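Local coordinates for thioredoxin domain-containing protein (Vibrio parahaemolyticus, PDB 2R5S), which is of unknown function but may act as a protein-disulfide reductase through its thioredoxin part, the piece described here being its all-helical tetratricopeptide-repeat domain, at residues Asp106-Ala111 against Leu139-Gly144; Asn133-Asn138 against Glu145-Phe150; Asp152-Leu157 against Ala162-Tyr167. One frame throughout, in Å; residues are numbered along the deposited sequence.

The three contacts lie within one tetratricopeptide-repeat region; the segments of contacts 1 and 2 interleave along the chain, and contact 3 comes after both. Contact 1 sets the start of helix 108-120 against the loop 139-144, and contact 2 brings together the two helix ends which that loop connects; their centres are about 7 Å apart. They touch directly, Ala-141 and Phe-108 both packing on Ile-134. Contact 3 lies at the other end of helix 145-157, with its centre about 14 Å from that of contact 2, and Phe-150 joins the two by packing on Tyr-167. Contacts 1 and 3, with centres about 19 Å apart, do not touch. No ligand or established active site lies among these segments.

Contact 1: residues Asp106-Ala111 against Leu139-Gly144; sequences DNFELA and LGAQDG
The Phe-108 ring is sandwiched between groups on its two faces. Over one sits Ala-141 CB, a CH-pi contact 4.3 Å from the ring centroid and 26° off the normal; on the opposite face lies the backbone oxygen of Asp-106, two residues earlier in the same segment, 3.1 Å above the ring plane and displaced toward the rim. The methyl is nearest the ring at Phe-108 CD2, 3.9 Å from Ala-141 CB, and Gln-142 N approaches the ring obliquely. The Gln-142 amide is the second flat group. It comes alongside the first turn of helix 108-120, with Gln-142 OE1 3.5 Å from Phe-108 CB and Gln-142 NE2 3.9 Å from Glu-109 CB. The Gln-142 side chain leaves its backbone with CG opposite N (chi1 -167°) and then bends at chi2 (65°), which brings the amide beside these two CB atoms.

At the helix start Asn-107 is the N-cap: its OD1 accepts from Leu-110 N at 3.0 Å, the donor standing well above the carbonyl plane. Within the loop, Gly-144 N donates to Gly-140 O at 2.7 Å, closing a turn just before helix 145-157. Ile-134 of helix 124-135 packs on both Phe-108 and Ala-141. No hydrogen bond joins the two segments, so the loop is held to the helix start by van der Waals and CH-pi contact, with the polar Gln-142 amide resting against aliphatic carbon.

Contact 2: residues Asn133-Asn138 against Glu145-Phe150; sequences NILKVN and EVKKTF
Leu-135 and Lys-147 bring the backbones to within 6.7 Å, measured between their CA atoms, where the end of helix 124-135 meets the first turns of helix 145-157. Leu-135 carries the contact, its two methyls going to different partners. CD1 lies over one face of the Phe-150 ring, a CH-pi contact with Leu-135 CD1 3.9 Å from the centroid and 22° off the normal, displaced toward the CG side of the ring. The other methyl, Leu-135 CD2, faces the helix one turn before Phe-150, 3.6 Å from Lys-147 CB, although its exact place is less certain; the rest of the lysine chain leads away. Val-146 lies alongside Leu-135, the two side chains passing in opposite directions. Its CG1 also meets Ile-134, with Ile-134 CG2 4.0 Å from Val-146 CG1. Phe-150 presents its ring to the leucine because CG stands opposite the backbone N (chi1 -169°).

After Leu-135 the chain leaves helix 124-135 in a turn in which Ile-134 O accepts from two amides, Val-137 N at 3.0 Å and Asn-138 N at 2.9 Å. Leu-128 and Leu-131 of helix 124-135 also touch Phe-150, as do Tyr-167 and Leu-171 of helix 162-174. With no hydrogen bond across the segments, the helix ends are joined by buried aliphatic and aromatic packing, without a polar bond to give it direction.

Contact 3: residues Asp152-Leu157 against Ala162-Tyr167; sequences DILSAL and AIASKY
An antiparallel pair of consecutive helices, 145-157 and 162-174, forms an alpha-alpha hairpin whose turn end is closed by Leu-154, Leu-157, Ala-164 and Tyr-167. The short segments approach to 9.2 Å between axes, with 141° between their directions. At the nearest point the CA atoms of Leu-154 and Ala-164 are 5.3 Å apart, a closeness that suits the small alanine. The methyl of Ala-164 points at the other helix and meets Leu-157, CB to CB at 3.6 Å. Leu-154 reaches over from one flank: its CD2 lies 3.4 Å from Ala-164 O and 3.9 Å from Tyr-167 CB, so one methyl touches two successive turns.

Beyond CB the Tyr-167 ring turns off toward helix 124-135, where its OH is hydrogen-bonded to Glu-129 OE1. Asn-161, in the turn, steadies the start of the second helix, its OD1 accepting from Ala-164 N and its backbone O bonding Ser-165 OG. Leu-128 of helix 124-135 packs on Leu-154, so the hairpin leans on the preceding helix. Such antiparallel helix pairs, stacked one upon the next, are the building elements of tetratricopeptide-repeat folds.

Contact 1: residues Asp106-Ala111 against Leu139-Gly144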
loop_
_atom_site.group_PDB
_atom_site.type_symbol
_atom_site.label_atom_id
_atom_site.label_comp_id
_atom_site.label_asym_id
_atom_site.label_seq_id
_atom_site.Cartn_x
_atom_site.Cartn_y
_atom_site.Cartn_z
ATOM N N ASP A 106 -9.779 -9.391 -22.789
ATOM C CA ASP A 106 -10.362 -10.607 -22.198
ATOM C C ASP A 106 -9.315 -11.595 -21.672
ATOM O O ASP A 106 -9.654 -12.441 -20.831
ATOM C CB ASP A 106 -11.418 -11.246 -23.101
ATOM C CG ASP A 106 -12.817 -10.632 -22.886
ATOM O OD1 ASP A 106 -13.177 -9.721 -23.683
ATOM O OD2 ASP A 106 -13.542 -11.052 -21.921
ATOM N N ASN A 107 -8.067 -11.452 -22.136
ATOM C CA ASN A 107 -6.931 -12.271 -21.691
ATOM C C ASN A 107 -6.689 -12.136 -20.202
ATOM O O ASN A 107 -5.950 -11.259 -19.770
ATOM C CB ASN A 107 -5.635 -11.891 -22.470
ATOM C CG ASN A 107 -4.457 -12.807 -22.152
ATOM O OD1 ASN A 107 -4.360 -13.342 -21.042
ATOM N ND2 ASN A 107 -3.542 -12.977 -23.125
ATOM N N PHE A 108 -7.313 -13.020 -19.418
ATOM C CA PHE A 108 -7.309 -12.940 -17.946
ATOM C C PHE A 108 -5.927 -13.173 -17.387
ATOM O O PHE A 108 -5.577 -12.599 -16.388
ATOM C CB PHE A 108 -8.302 -13.935 -17.325
ATOM C CG PHE A 108 -9.766 -13.558 -17.562
ATOM C CD1 PHE A 108 -10.124 -12.225 -17.754
ATOM C CD2 PHE A 108 -10.750 -14.524 -17.620
ATOM C CE1 PHE A 108 -11.476 -11.849 -17.986
ATOM C CE2 PHE A 108 -12.096 -14.171 -17.850
ATOM C CZ PHE A 108 -12.461 -12.822 -18.027
ATOM N N GLU A 109 -5.155 -14.030 -18.035
ATOM C CA GLU A 109 -3.808 -14.353 -17.590
ATOM C C GLU A 109 -2.812 -13.138 -17.680
ATOM O O GLU A 109 -1.825 -13.054 -16.926
ATOM C CB GLU A 109 -3.296 -15.571 -18.382
ATOM C CG GLU A 109 -1.826 -15.883 -18.081
ATOM C CD GLU A 109 -1.192 -16.973 -18.959
ATOM O OE1 GLU A 109 -1.850 -17.985 -19.251
ATOM O OE2 GLU A 109 -0.027 -16.795 -19.344
ATOM N N LEU A 110 -3.064 -12.229 -18.616
ATOM C CA LEU A 110 -2.282 -10.986 -18.731
ATOM C C LEU A 110 -2.645 -10.031 -17.612
ATOM O O LEU A 110 -1.823 -9.231 -17.167
ATOM C CB LEU A 110 -2.593 -10.270 -20.036
ATOM C CG LEU A 110 -1.481 -10.347 -21.075
ATOM C CD1 LEU A 110 -2.126 -9.955 -22.391
ATOM C CD2 LEU A 110 -0.371 -9.363 -20.638
ATOM N N ALA A 111 -3.887 -10.127 -17.182
ATOM C CA ALA A 111 -4.397 -9.250 -16.157
ATOM C C ALA A 111 -3.775 -9.615 -14.836
ATOM O O ALA A 111 -3.272 -8.732 -14.136
ATOM C CB ALA A 111 -5.910 -9.239 -16.124
ATOM N N LEU A 139 -16.316 -14.712 -10.692
ATOM C CA LEU A 139 -15.427 -15.186 -9.578
ATOM C C LEU A 139 -14.484 -16.323 -9.927
ATOM O O LEU A 139 -13.456 -16.537 -9.237
ATOM C CB LEU A 139 -16.260 -15.664 -8.397
ATOM C CG LEU A 139 -16.676 -14.785 -7.187
ATOM C CD1 LEU A 139 -16.352 -13.351 -7.235
ATOM C CD2 LEU A 139 -18.089 -15.019 -6.639
ATOM N N GLY A 140 -14.843 -17.095 -10.948
ATOM C CA GLY A 140 -14.026 -18.242 -11.399
ATOM C C GLY A 140 -12.965 -17.850 -12.398
ATOM O O GLY A 140 -12.160 -18.704 -12.834
ATOM N N ALA A 141 -12.912 -16.558 -12.733
ATOM C CA ALA A 141 -12.180 -16.123 -13.911
ATOM C C ALA A 141 -10.884 -16.855 -13.953
ATOM O O ALA A 141 -10.171 -16.859 -12.969
ATOM C CB ALA A 141 -11.895 -14.649 -13.872
ATOM N N GLN A 142 -10.553 -17.439 -15.093
ATOM C CA GLN A 142 -9.217 -18.004 -15.280
ATOM C C GLN A 142 -8.922 -19.193 -14.357
ATOM O O GLN A 142 -7.776 -19.477 -13.979
ATOM C CB GLN A 142 -8.123 -16.907 -15.256
ATOM C CG GLN A 142 -6.700 -17.342 -15.767
ATOM C CD GLN A 142 -6.639 -17.720 -17.252
ATOM O OE1 GLN A 142 -7.408 -17.226 -18.073
ATOM N NE2 GLN A 142 -5.679 -18.603 -17.599
ATOM N N ASP A 143 -9.954 -19.985 -14.118
ATOM C CA ASP A 143 -9.805 -21.197 -13.327
ATOM C C ASP A 143 -9.474 -20.808 -11.890
ATOM O O ASP A 143 -8.641 -21.435 -11.209
ATOM C CB ASP A 143 -8.738 -22.153 -13.934
ATOM C CG ASP A 143 -9.041 -23.588 -13.657
ATOM O OD1 ASP A 143 -10.215 -23.877 -13.351
ATOM O OD2 ASP A 143 -8.120 -24.445 -13.746
ATOM N N GLY A 144 -10.160 -19.773 -11.438
ATOM C CA GLY A 144 -9.867 -19.179 -10.155
ATOM C C GLY A 144 -8.491 -18.595 -9.907
ATOM O O GLY A 144 -8.194 -18.267 -8.764
#

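Contact 2: residues Asn133-Asn138 against Glu145-Phe150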
loop_
_atom_site.group_PDB
_atom_site.type_symbol
_atom_site.label_atom_id
_atom_site.label_comp_id
_atom_site.label_asym_id
_atom_site.label_seq_id
_atom_site.Cartn_x
_atom_site.Cartn_y
_atom_site.Cartn_z
ATOM N N ASN A 133 -12.539 -5.869 -11.326
ATOM C CA ASN A 133 -13.364 -5.675 -12.519
ATOM C C ASN A 133 -13.678 -6.997 -13.247
ATOM O O ASN A 133 -14.682 -7.118 -13.920
ATOM C CB ASN A 133 -12.684 -4.671 -13.442
ATOM C CG ASN A 133 -13.116 -3.227 -13.160
ATOM O OD1 ASN A 133 -14.142 -2.976 -12.529
ATOM N ND2 ASN A 133 -12.311 -2.284 -13.600
ATOM N N ILE A 134 -12.806 -7.995 -13.086
ATOM C CA ILE A 134 -13.027 -9.320 -13.664
ATOM C C ILE A 134 -13.919 -10.147 -12.705
ATOM O O ILE A 134 -14.887 -10.777 -13.112
ATOM C CB ILE A 134 -11.672 -9.982 -13.909
ATOM C CG1 ILE A 134 -10.924 -9.243 -15.014
ATOM C CG2 ILE A 134 -11.790 -11.481 -14.245
ATOM C CD1 ILE A 134 -9.558 -9.648 -15.136
ATOM N N LEU A 135 -13.614 -10.083 -11.410
ATOM C CA LEU A 135 -14.219 -10.949 -10.403
ATOM C C LEU A 135 -15.676 -10.715 -10.174
ATOM O O LEU A 135 -16.424 -11.649 -9.855
ATOM C CB LEU A 135 -13.451 -10.905 -9.065
ATOM C CG LEU A 135 -11.977 -11.349 -8.963
ATOM C CD1 LEU A 135 -11.406 -10.904 -7.620
ATOM C CD2 LEU A 135 -11.709 -12.815 -9.111
ATOM N N LYS A 136 -16.097 -9.471 -10.292
ATOM C CA LYS A 136 -17.515 -9.163 -10.112
ATOM C C LYS A 136 -18.372 -9.488 -11.341
ATOM O O LYS A 136 -19.609 -9.264 -11.353
ATOM C CB LYS A 136 -17.661 -7.689 -9.788
ATOM C CG LYS A 136 -17.649 -6.776 -10.957
ATOM C CD LYS A 136 -17.634 -5.359 -10.443
ATOM C CE LYS A 136 -17.436 -4.405 -11.565
ATOM N NZ LYS A 136 -17.828 -3.057 -11.081
ATOM N N VAL A 137 -17.716 -9.986 -12.390
ATOM C CA VAL A 137 -18.413 -10.585 -13.522
ATOM C C VAL A 137 -18.315 -12.083 -13.393
ATOM O O VAL A 137 -19.280 -12.752 -13.682
ATOM C CB VAL A 137 -17.766 -10.252 -14.889
ATOM C CG1 VAL A 137 -18.737 -10.658 -16.026
ATOM C CG2 VAL A 137 -17.470 -8.761 -15.003
ATOM N N ASN A 138 -17.148 -12.589 -12.964
ATOM C CA ASN A 138 -16.808 -14.017 -12.994
ATOM C C ASN A 138 -15.815 -14.328 -11.864
ATOM O O ASN A 138 -14.570 -14.313 -12.099
ATOM C CB ASN A 138 -16.114 -14.330 -14.370
ATOM C CG ASN A 138 -15.818 -15.866 -14.653
ATOM O OD1 ASN A 138 -15.306 -16.179 -15.735
ATOM N ND2 ASN A 138 -16.154 -16.786 -13.727
ATOM N N GLU A 145 -7.673 -18.438 -10.960
ATOM C CA GLU A 145 -6.373 -17.771 -10.871
ATOM C C GLU A 145 -6.465 -16.241 -10.653
ATOM O O GLU A 145 -5.542 -15.649 -10.140
ATOM C CB GLU A 145 -5.480 -18.181 -12.085
ATOM C CG GLU A 145 -4.432 -17.178 -12.589
ATOM C CD GLU A 145 -3.536 -17.712 -13.794
ATOM O OE1 GLU A 145 -2.802 -16.879 -14.429
ATOM O OE2 GLU A 145 -3.590 -18.935 -14.124
ATOM N N VAL A 146 -7.570 -15.608 -11.020
ATOM C CA VAL A 146 -7.774 -14.214 -10.770
ATOM C C VAL A 146 -8.176 -13.893 -9.333
ATOM O O VAL A 146 -7.642 -12.961 -8.754
ATOM C CB VAL A 146 -8.911 -13.619 -11.706
ATOM C CG1 VAL A 146 -9.406 -12.284 -11.185
ATOM C CG2 VAL A 146 -8.430 -13.528 -13.159
ATOM N N LYS A 147 -9.152 -14.620 -8.772
ATOM C CA LYS A 147 -9.410 -14.517 -7.365
ATOM C C LYS A 147 -8.175 -14.783 -6.497
ATOM O O LYS A 147 -7.994 -14.118 -5.514
ATOM C CB LYS A 147 -10.547 -15.455 -6.931
ATOM C CG LYS A 147 -11.181 -15.043 -5.618
ATOM C CD LYS A 147 -11.469 -16.293 -4.815
ATOM C CE LYS A 147 -12.869 -16.773 -5.095
ATOM N NZ LYS A 147 -13.698 -16.093 -4.143
ATOM N N LYS A 148 -7.329 -15.729 -6.866
ATOM C CA LYS A 148 -6.151 -16.025 -6.076
ATOM C C LYS A 148 -5.101 -14.906 -6.108
ATOM O O LYS A 148 -4.427 -14.576 -5.096
ATOM C CB LYS A 148 -5.499 -17.305 -6.606
ATOM C CG LYS A 148 -4.264 -17.701 -5.830
ATOM C CD LYS A 148 -3.611 -18.916 -6.446
ATOM C CE LYS A 148 -2.306 -19.121 -5.831
ATOM N NZ LYS A 148 -2.462 -20.106 -4.689
ATOM N N THR A 149 -4.887 -14.348 -7.282
ATOM C CA THR A 149 -3.898 -13.298 -7.310
ATOM C C THR A 149 -4.454 -12.060 -6.646
ATOM O O THR A 149 -3.740 -11.409 -5.952
ATOM C CB THR A 149 -3.222 -12.991 -8.677
ATOM O OG1 THR A 149 -3.352 -11.596 -8.896
ATOM C CG2 THR A 149 -3.839 -13.706 -9.839
ATOM N N PHE A 150 -5.743 -11.800 -6.758
ATOM C CA PHE A 150 -6.396 -10.812 -5.876
ATOM C C PHE A 150 -6.119 -11.120 -4.381
ATOM O O PHE A 150 -5.690 -10.241 -3.628
ATOM C CB PHE A 150 -7.887 -10.863 -6.176
ATOM C CG PHE A 150 -8.675 -9.782 -5.594
ATOM C CD1 PHE A 150 -8.843 -8.574 -6.287
ATOM C CD2 PHE A 150 -9.339 -9.966 -4.373
ATOM C CE1 PHE A 150 -9.676 -7.528 -5.749
ATOM C CE2 PHE A 150 -10.146 -8.931 -3.848
ATOM C CZ PHE A 150 -10.312 -7.747 -4.532
#

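Contact 3: residues Asp152-Leu157 against Ala162-Tyr167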
loop_
_atom_site.group_PDB
_atom_site.type_symbol
_atom_site.label_atom_id
_atom_site.label_comp_id
_atom_site.label_asym_id
_atom_site.label_seq_id
_atom_site.Cartn_x
_atom_site.Cartn_y
_atom_site.Cartn_z
ATOM N N ASP A 152 -3.713 -13.132 -2.931
ATOM C CA ASP A 152 -2.301 -13.018 -2.532
ATOM C C ASP A 152 -1.949 -11.513 -2.391
ATOM O O ASP A 152 -1.232 -11.127 -1.486
ATOM C CB ASP A 152 -1.349 -13.682 -3.552
ATOM C CG ASP A 152 -1.645 -15.181 -3.805
ATOM O OD1 ASP A 152 -2.134 -15.913 -2.906
ATOM O OD2 ASP A 152 -1.354 -15.621 -4.950
ATOM N N ILE A 153 -2.498 -10.662 -3.262
ATOM C CA ILE A 153 -2.229 -9.209 -3.154
ATOM C C ILE A 153 -2.751 -8.694 -1.795
ATOM O O ILE A 153 -2.060 -7.968 -1.101
ATOM C CB ILE A 153 -2.730 -8.394 -4.400
ATOM C CG1 ILE A 153 -1.786 -8.502 -5.617
ATOM C CG2 ILE A 153 -2.849 -6.875 -4.104
ATOM C CD1 ILE A 153 -1.211 -9.916 -5.899
ATOM N N LEU A 154 -3.925 -9.133 -1.384
ATOM C CA LEU A 154 -4.541 -8.631 -0.137
ATOM C C LEU A 154 -3.744 -9.035 1.089
ATOM O O LEU A 154 -3.509 -8.223 1.994
ATOM C CB LEU A 154 -5.988 -9.122 0.027
ATOM C CG LEU A 154 -7.068 -8.540 -0.908
ATOM C CD1 LEU A 154 -8.385 -9.235 -0.591
ATOM C CD2 LEU A 154 -7.267 -7.017 -0.769
ATOM N N SER A 155 -3.364 -10.314 1.128
ATOM C CA SER A 155 -2.666 -10.823 2.264
ATOM C C SER A 155 -1.275 -10.237 2.250
ATOM O O SER A 155 -0.742 -9.842 3.301
ATOM C CB SER A 155 -2.700 -12.360 2.315
ATOM O OG SER A 155 -1.671 -12.960 1.545
ATOM N N ALA A 156 -0.669 -10.147 1.075
ATOM C CA ALA A 156 0.652 -9.462 0.996
ATOM C C ALA A 156 0.585 -8.095 1.683
ATOM O O ALA A 156 1.403 -7.807 2.550
ATOM C CB ALA A 156 1.133 -9.310 -0.441
ATOM N N LEU A 157 -0.415 -7.299 1.309
ATOM C CA LEU A 157 -0.678 -5.985 1.902
ATOM C C LEU A 157 -0.773 -5.860 3.417
ATOM O O LEU A 157 -0.134 -4.970 3.970
ATOM C CB LEU A 157 -1.891 -5.306 1.254
ATOM C CG LEU A 157 -1.543 -4.213 0.239
ATOM C CD1 LEU A 157 -0.131 -4.422 -0.347
ATOM C CD2 LEU A 157 -2.616 -3.974 -0.879
ATOM N N ALA A 162 -5.624 0.332 4.102
ATOM C CA ALA A 162 -6.997 0.784 3.847
ATOM C C ALA A 162 -7.461 0.378 2.461
ATOM O O ALA A 162 -8.638 0.195 2.242
ATOM C CB ALA A 162 -7.156 2.311 4.088
ATOM N N ILE A 163 -6.529 0.214 1.535
ATOM C CA ILE A 163 -6.854 -0.247 0.165
ATOM C C ILE A 163 -7.160 -1.751 0.276
ATOM O O ILE A 163 -8.201 -2.189 -0.172
ATOM C CB ILE A 163 -5.721 0.111 -0.879
ATOM C CG1 ILE A 163 -5.725 1.613 -1.204
ATOM C CG2 ILE A 163 -5.843 -0.689 -2.189
ATOM C CD1 ILE A 163 -7.033 2.121 -1.895
ATOM N N ALA A 164 -6.259 -2.514 0.905
ATOM C CA ALA A 164 -6.499 -3.923 1.191
ATOM C C ALA A 164 -7.869 -4.081 1.869
ATOM O O ALA A 164 -8.673 -4.860 1.417
ATOM C CB ALA A 164 -5.336 -4.540 2.110
ATOM N N SER A 165 -8.153 -3.323 2.925
ATOM C CA SER A 165 -9.446 -3.428 3.587
ATOM C C SER A 165 -10.664 -3.088 2.714
ATOM O O SER A 165 -11.741 -3.654 2.905
ATOM C CB SER A 165 -9.463 -2.618 4.879
ATOM O OG SER A 165 -8.431 -3.067 5.762
ATOM N N LYS A 166 -10.533 -2.175 1.761
ATOM C CA LYS A 166 -11.718 -1.868 0.960
ATOM C C LYS A 166 -12.051 -2.992 -0.035
ATOM O O LYS A 166 -13.181 -3.338 -0.242
ATOM C CB LYS A 166 -11.605 -0.481 0.292
ATOM C CG LYS A 166 -12.173 -0.392 -1.108
ATOM C CD LYS A 166 -11.769 0.916 -1.770
ATOM C CE LYS A 166 -11.923 0.820 -3.270
ATOM N NZ LYS A 166 -13.257 1.296 -3.806
ATOM N N TYR A 167 -11.032 -3.581 -0.622
ATOM C CA TYR A 167 -11.197 -4.704 -1.527
ATOM C C TYR A 167 -11.515 -6.024 -0.861
ATOM O O TYR A 167 -12.285 -6.797 -1.428
ATOM C CB TYR A 167 -10.005 -4.782 -2.468
ATOM C CG TYR A 167 -10.069 -3.619 -3.444
ATOM C CD1 TYR A 167 -10.769 -3.725 -4.642
ATOM C CD2 TYR A 167 -9.473 -2.388 -3.134
ATOM C CE1 TYR A 167 -10.833 -2.689 -5.487
ATOM C CE2 TYR A 167 -9.529 -1.340 -4.006
ATOM C CZ TYR A 167 -10.199 -1.504 -5.180
ATOM O OH TYR A 167 -10.305 -0.445 -6.043
#